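Sensory/regulatory protein rpfC (Xanthomonas campestris pv. campestris, PDB 3M6M) probably acts as a sensor histidine kinase in two-component signalling, its receiver domain, modelled here, probably accepting a phosphoryl group on an aspartate. Local coordinates at residues Val29-Leu34 with His39-Val44; Ile63-Met68 with Leu117-Val122. One frame throughout, in Å; residues are numbered along the deposited sequence.

Overall arrangement
Both contacts serve the same five-stranded parallel sheet, at different places. Contact 1 is a surface contact at one border: helix 24-35 packs beside strand 40-44, outermost on that side, through an L34-V41 apolar contact, flanked by Q31 with C43 and by a backbone bond from H39 to L34. Contact 2 lies nearer the middle of the domain, about 13 Å from contact 1 between centres. There the D65-K119 salt bridge spans the two segments, while the magnesium ion sits on the 63-68 side with D22. Helix 24-35 connects the two: L34 packs on I63, while L30 and L33 reach V121. Only four residues separate the segments of contact 1, against 48 in contact 2.

Contact 1: residues Val29-Leu34 with His39-Val44; sequences VLQRLL and HKVLCV
L34 and V41 form the tight part of this contact. CD1 of L34 lies 3.5 Å from V41 CG2 and 3.8 Å from V41 CG1, so one methyl of the leucine touches both branches of the valine, the two side chains meeting at a slant. The first torsion of L34 (chi1 68°) sets CG between backbone N and carbonyl carbon and carries the branched end toward the strand. Strand 16-20 packs against both: L34 touches M17 and V41 touches V19.

L34 O accepts the backbone N-H of H39 at 2.9 Å, in the carbonyl plane; ND1 of the H39 ring adds only a weak, bent bond to the same oxygen, at 3.3 Å.

The partly exposed side is looser. Q31 extends from the helix with CG anti to its N (chi1 -173°), and its CG passes 4.2 Å from V41 CB. Its OE1 ends 3.5 Å from C43 SG.

Helix 29-34 and strand 40-44 run antiparallel, their axes 8.6 Å apart. This is the second half of a beta-alpha-beta crossover, 16-20 to 24-35 to 40-44, which opens the CheY-like receiver fold.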
loop_
_atom_site.group_PDB
_atom_site.type_symbol
_atom_site.label_atom_id
_atom_site.label_comp_id
_atom_site.label_asym_id
_atom_site.label_seq_id
_atom_site.Cartn_x
_atom_site.Cartn_y
_atom_site.Cartn_z
ATOM N N VAL D 29 -43.115 10.483 27.521
ATOM C CA VAL D 29 -43.768 9.332 26.880
ATOM C C VAL D 29 -42.949 8.046 27.026
ATOM O O VAL D 29 -43.512 6.958 27.152
ATOM C CB VAL D 29 -44.152 9.584 25.382
ATOM C CG1 VAL D 29 -45.201 10.687 25.266
ATOM C CG2 VAL D 29 -42.930 9.905 24.527
ATOM N N LEU D 30 -41.624 8.182 27.019
ATOM C CA LEU D 30 -40.723 7.045 27.194
ATOM C C LEU D 30 -40.731 6.532 28.631
ATOM O O LEU D 30 -40.762 5.323 28.857
ATOM C CB LEU D 30 -39.299 7.398 26.751
ATOM C CG LEU D 30 -39.012 7.366 25.244
ATOM C CD1 LEU D 30 -37.762 8.167 24.909
ATOM C CD2 LEU D 30 -38.885 5.934 24.732
ATOM N N GLN D 31 -40.715 7.454 29.593
ATOM C CA GLN D 31 -40.785 7.111 31.014
ATOM C C GLN D 31 -42.085 6.375 31.349
ATOM O O GLN D 31 -42.068 5.367 32.057
ATOM C CB GLN D 31 -40.646 8.371 31.878
ATOM C CG GLN D 31 -40.531 8.111 33.378
ATOM C CD GLN D 31 -40.272 9.375 34.180
ATOM O OE1 GLN D 31 -39.372 10.155 33.865
ATOM N NE2 GLN D 31 -41.058 9.578 35.232
ATOM N N ARG D 32 -43.199 6.882 30.822
ATOM C CA ARG D 32 -44.524 6.313 31.067
ATOM C C ARG D 32 -44.693 4.889 30.541
ATOM O O ARG D 32 -45.203 4.021 31.253
ATOM C CB ARG D 32 -45.612 7.217 30.481
ATOM C CG ARG D 32 -46.150 8.267 31.448
ATOM C CD ARG D 32 -47.114 9.232 30.758
ATOM N NE ARG D 32 -48.085 8.548 29.900
ATOM C CZ ARG D 32 -49.271 8.094 30.300
ATOM N NH1 ARG D 32 -49.665 8.243 31.559
ATOM N NH2 ARG D 32 -50.071 7.488 29.432
ATOM N N LEU D 33 -44.259 4.651 29.303
ATOM C CA LEU D 33 -44.487 3.362 28.646
ATOM C C LEU D 33 -43.626 2.217 29.190
ATOM O O LEU D 33 -44.092 1.078 29.267
ATOM C CB LEU D 33 -44.367 3.479 27.114
ATOM C CG LEU D 33 -43.028 3.648 26.385
ATOM C CD1 LEU D 33 -42.336 2.306 26.162
ATOM C CD2 LEU D 33 -43.249 4.333 25.047
ATOM N N LEU D 34 -42.384 2.516 29.568
ATOM C CA LEU D 34 -41.473 1.474 30.046
ATOM C C LEU D 34 -41.427 1.324 31.575
ATOM O O LEU D 34 -40.683 0.493 32.100
ATOM C CB LEU D 34 -40.072 1.609 29.419
ATOM C CG LEU D 34 -39.126 2.773 29.723
ATOM C CD1 LEU D 34 -38.211 2.431 30.876
ATOM C CD2 LEU D 34 -38.297 3.087 28.489
ATOM N N HIS D 39 -40.011 -1.320 34.289
ATOM C CA HIS D 39 -38.608 -0.974 34.485
ATOM C C HIS D 39 -38.459 0.337 35.258
ATOM O O HIS D 39 -39.338 1.200 35.208
ATOM C CB HIS D 39 -37.883 -0.855 33.138
ATOM C CG HIS D 39 -38.078 -2.029 32.226
ATOM N ND1 HIS D 39 -38.743 -1.933 31.022
ATOM C CD2 HIS D 39 -37.690 -3.322 32.340
ATOM C CE1 HIS D 39 -38.758 -3.116 30.434
ATOM N NE2 HIS D 39 -38.125 -3.976 31.213
ATOM N N LYS D 40 -37.341 0.473 35.971
ATOM C CA LYS D 40 -36.975 1.729 36.629
ATOM C C LYS D 40 -36.301 2.652 35.611
ATOM O O LYS D 40 -35.484 2.205 34.802
ATOM C CB LYS D 40 -36.051 1.461 37.825
ATOM C CG LYS D 40 -35.911 2.622 38.817
ATOM C CD LYS D 40 -34.729 3.531 38.478
ATOM C CE LYS D 40 -34.571 4.657 39.491
ATOM N NZ LYS D 40 -33.451 5.571 39.122
ATOM N N VAL D 41 -36.650 3.937 35.655
ATOM C CA VAL D 41 -36.204 4.900 34.646
ATOM C C VAL D 41 -35.525 6.125 35.261
ATOM O O VAL D 41 -35.909 6.587 36.337
ATOM C CB VAL D 41 -37.386 5.411 33.772
ATOM C CG1 VAL D 41 -36.918 5.705 32.352
ATOM C CG2 VAL D 41 -38.537 4.415 33.749
ATOM N N LEU D 42 -34.506 6.631 34.571
ATOM C CA LEU D 42 -33.988 7.976 34.812
ATOM C C LEU D 42 -33.881 8.709 33.477
ATOM O O LEU D 42 -33.253 8.218 32.532
ATOM C CB LEU D 42 -32.628 7.953 35.525
ATOM C CG LEU D 42 -32.077 9.318 35.976
ATOM C CD1 LEU D 42 -32.730 9.797 37.273
ATOM C CD2 LEU D 42 -30.567 9.280 36.133
ATOM N N CYS D 43 -34.512 9.876 33.406
ATOM C CA CYS D 43 -34.494 10.694 32.202
ATOM C C CYS D 43 -33.556 11.877 32.359
ATOM O O CYS D 43 -33.522 12.521 33.409
ATOM C CB CYS D 43 -35.899 11.172 31.852
ATOM S SG CYS D 43 -36.992 9.833 31.376
ATOM N N VAL D 44 -32.800 12.154 31.302
ATOM C CA VAL D 44 -31.814 13.223 31.319
ATOM C C VAL D 44 -31.893 14.058 30.029
ATOM O O VAL D 44 -32.446 13.602 29.023
ATOM C CB VAL D 44 -30.398 12.658 31.628
ATOM C CG1 VAL D 44 -29.605 12.364 30.352
ATOM C CG2 VAL D 44 -29.650 13.592 32.566
#

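Contact 2: residues Ile63-Met68 with Leu117-Val122. With MG (magnesium ion), chain T.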
loop_
_atom_site.group_PDB
_atom_site.type_symbol
_atom_site.label_atom_id
_atom_site.label_comp_id
_atom_site.label_asym_id
_atom_site.label_seq_id
_atom_site.Cartn_x
_atom_site.Cartn_y
_atom_site.Cartn_z
ATOM N N ILE D 63 -31.152 4.349 26.431
ATOM C CA ILE D 63 -31.901 4.801 25.261
ATOM C C ILE D 63 -31.565 6.262 24.989
ATOM O O ILE D 63 -31.876 7.139 25.799
ATOM C CB ILE D 63 -33.431 4.645 25.442
ATOM C CG1 ILE D 63 -33.786 3.220 25.886
ATOM C CG2 ILE D 63 -34.154 5.012 24.147
ATOM C CD1 ILE D 63 -35.236 3.033 26.309
ATOM N N VAL D 64 -30.927 6.515 23.849
ATOM C CA VAL D 64 -30.473 7.858 23.497
ATOM C C VAL D 64 -31.170 8.415 22.249
ATOM O O VAL D 64 -31.400 7.694 21.276
ATOM C CB VAL D 64 -28.919 7.918 23.346
ATOM C CG1 VAL D 64 -28.443 7.210 22.075
ATOM C CG2 VAL D 64 -28.425 9.360 23.385
ATOM N N ASP D 65 -31.517 9.698 22.302
ATOM C CA ASP D 65 -32.025 10.420 21.141
ATOM C C ASP D 65 -30.843 10.797 20.260
ATOM O O ASP D 65 -29.836 11.316 20.753
ATOM C CB ASP D 65 -32.788 11.673 21.587
ATOM C CG ASP D 65 -33.293 12.513 20.420
ATOM O OD1 ASP D 65 -33.672 11.947 19.370
ATOM O OD2 ASP D 65 -33.323 13.753 20.562
ATOM N N LEU D 66 -30.962 10.530 18.962
ATOM C CA LEU D 66 -29.875 10.806 18.027
ATOM C C LEU D 66 -29.568 12.296 17.915
ATOM O O LEU D 66 -28.412 12.697 18.038
ATOM C CB LEU D 66 -30.155 10.205 16.646
ATOM C CG LEU D 66 -29.106 10.400 15.539
ATOM C CD1 LEU D 66 -27.720 9.881 15.935
ATOM C CD2 LEU D 66 -29.574 9.748 14.245
ATOM N N HIS D 67 -30.595 13.109 17.690
ATOM C CA HIS D 67 -30.379 14.536 17.469
ATOM C C HIS D 67 -30.673 15.398 18.689
ATOM O O HIS D 67 -31.829 15.653 19.036
ATOM C CB HIS D 67 -31.120 15.018 16.220
ATOM C CG HIS D 67 -30.570 14.447 14.951
ATOM N ND1 HIS D 67 -31.228 13.480 14.222
ATOM C CD2 HIS D 67 -29.410 14.688 14.296
ATOM C CE1 HIS D 67 -30.504 13.161 13.164
ATOM N NE2 HIS D 67 -29.394 13.876 13.188
ATOM N N MET D 68 -29.593 15.823 19.337
ATOM C CA MET D 68 -29.637 16.725 20.481
ATOM C C MET D 68 -28.574 17.796 20.262
ATOM O O MET D 68 -27.547 17.516 19.646
ATOM C CB MET D 68 -29.351 15.968 21.783
ATOM C CG MET D 68 -30.341 14.851 22.113
ATOM S SD MET D 68 -29.946 13.930 23.619
ATOM C CE MET D 68 -28.405 13.143 23.151
ATOM N N LEU D 117 -34.078 2.274 16.559
ATOM C CA LEU D 117 -35.532 2.242 16.423
ATOM C C LEU D 117 -36.110 3.603 16.056
ATOM O O LEU D 117 -35.602 4.643 16.482
ATOM C CB LEU D 117 -36.182 1.707 17.701
ATOM C CG LEU D 117 -35.970 0.222 18.011
ATOM C CD1 LEU D 117 -36.099 -0.031 19.502
ATOM C CD2 LEU D 117 -36.938 -0.656 17.222
ATOM N N ALA D 118 -37.178 3.579 15.264
ATOM C CA ALA D 118 -37.796 4.795 14.746
ATOM C C ALA D 118 -38.627 5.528 15.795
ATOM O O ALA D 118 -39.230 4.911 16.677
ATOM C CB ALA D 118 -38.644 4.478 13.515
ATOM N N LYS D 119 -38.633 6.853 15.687
ATOM C CA LYS D 119 -39.503 7.713 16.477
ATOM C C LYS D 119 -40.651 8.228 15.593
ATOM O O LYS D 119 -40.423 8.548 14.423
ATOM C CB LYS D 119 -38.703 8.881 17.052
ATOM C CG LYS D 119 -37.986 8.580 18.358
ATOM C CD LYS D 119 -37.035 9.707 18.754
ATOM C CE LYS D 119 -37.734 10.842 19.484
ATOM N NZ LYS D 119 -36.787 11.950 19.782
ATOM N N PRO D 120 -41.888 8.309 16.137
ATOM C CA PRO D 120 -42.308 7.945 17.496
ATOM C C PRO D 120 -42.152 6.454 17.764
ATOM O O PRO D 120 -42.423 5.632 16.884
ATOM C CB PRO D 120 -43.788 8.347 17.531
ATOM C CG PRO D 120 -44.214 8.363 16.112
ATOM C CD PRO D 120 -43.018 8.827 15.345
ATOM N N VAL D 121 -41.713 6.120 18.972
ATOM C CA VAL D 121 -41.353 4.746 19.307
ATOM C C VAL D 121 -42.574 3.826 19.443
ATOM O O VAL D 121 -43.571 4.179 20.080
ATOM C CB VAL D 121 -40.427 4.683 20.561
ATOM C CG1 VAL D 121 -41.197 4.978 21.852
ATOM C CG2 VAL D 121 -39.712 3.341 20.640
ATOM N N VAL D 122 -42.489 2.659 18.808
ATOM C CA VAL D 122 -43.488 1.611 18.974
ATOM C C VAL D 122 -43.147 0.847 20.251
ATOM O O VAL D 122 -42.053 0.284 20.373
ATOM C CB VAL D 122 -43.540 0.647 17.754
ATOM C CG1 VAL D 122 -44.685 -0.352 17.899
ATOM C CG2 VAL D 122 -43.682 1.426 16.449
HETATM MG MG MG T . -34.079 15.670 19.450
#
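NZ of K119 is gripped by two carboxylates: D21 OD2 is its stronger partner, and D65 OD1, at 3.1 Å, the weaker one, in a salt bridge that counts only as a weak hydrogen bond. This acidic cluster lies at the C-terminal end of a parallel sheet, the active-site position of the CheY-like receiver fold; D65, at the end of the central strand, probably corresponds to the phosphoacceptor aspartate of that family. The positive charge of the K119 ammonium probably offsets part of the negative charge gathered there.

The D65 carboxylate divides its work. While OD1 faces K119, OD2 binds the magnesium ion at 2.3 Å, as does the backbone O of H67, and D22 supplies a third protein ligand. OD2 and H67 O come within 2.9 Å of one another as two acceptors, held there by the metal between them.

With CG anti to the backbone N (chi1 177°), the D65 side chain reaches over toward the loop after strand 115-118. There K119 comes across it at about a right angle, its chain bent at chi3 (83°). Next along the loop, the peptide bond joining K119 C to P120 N is cis.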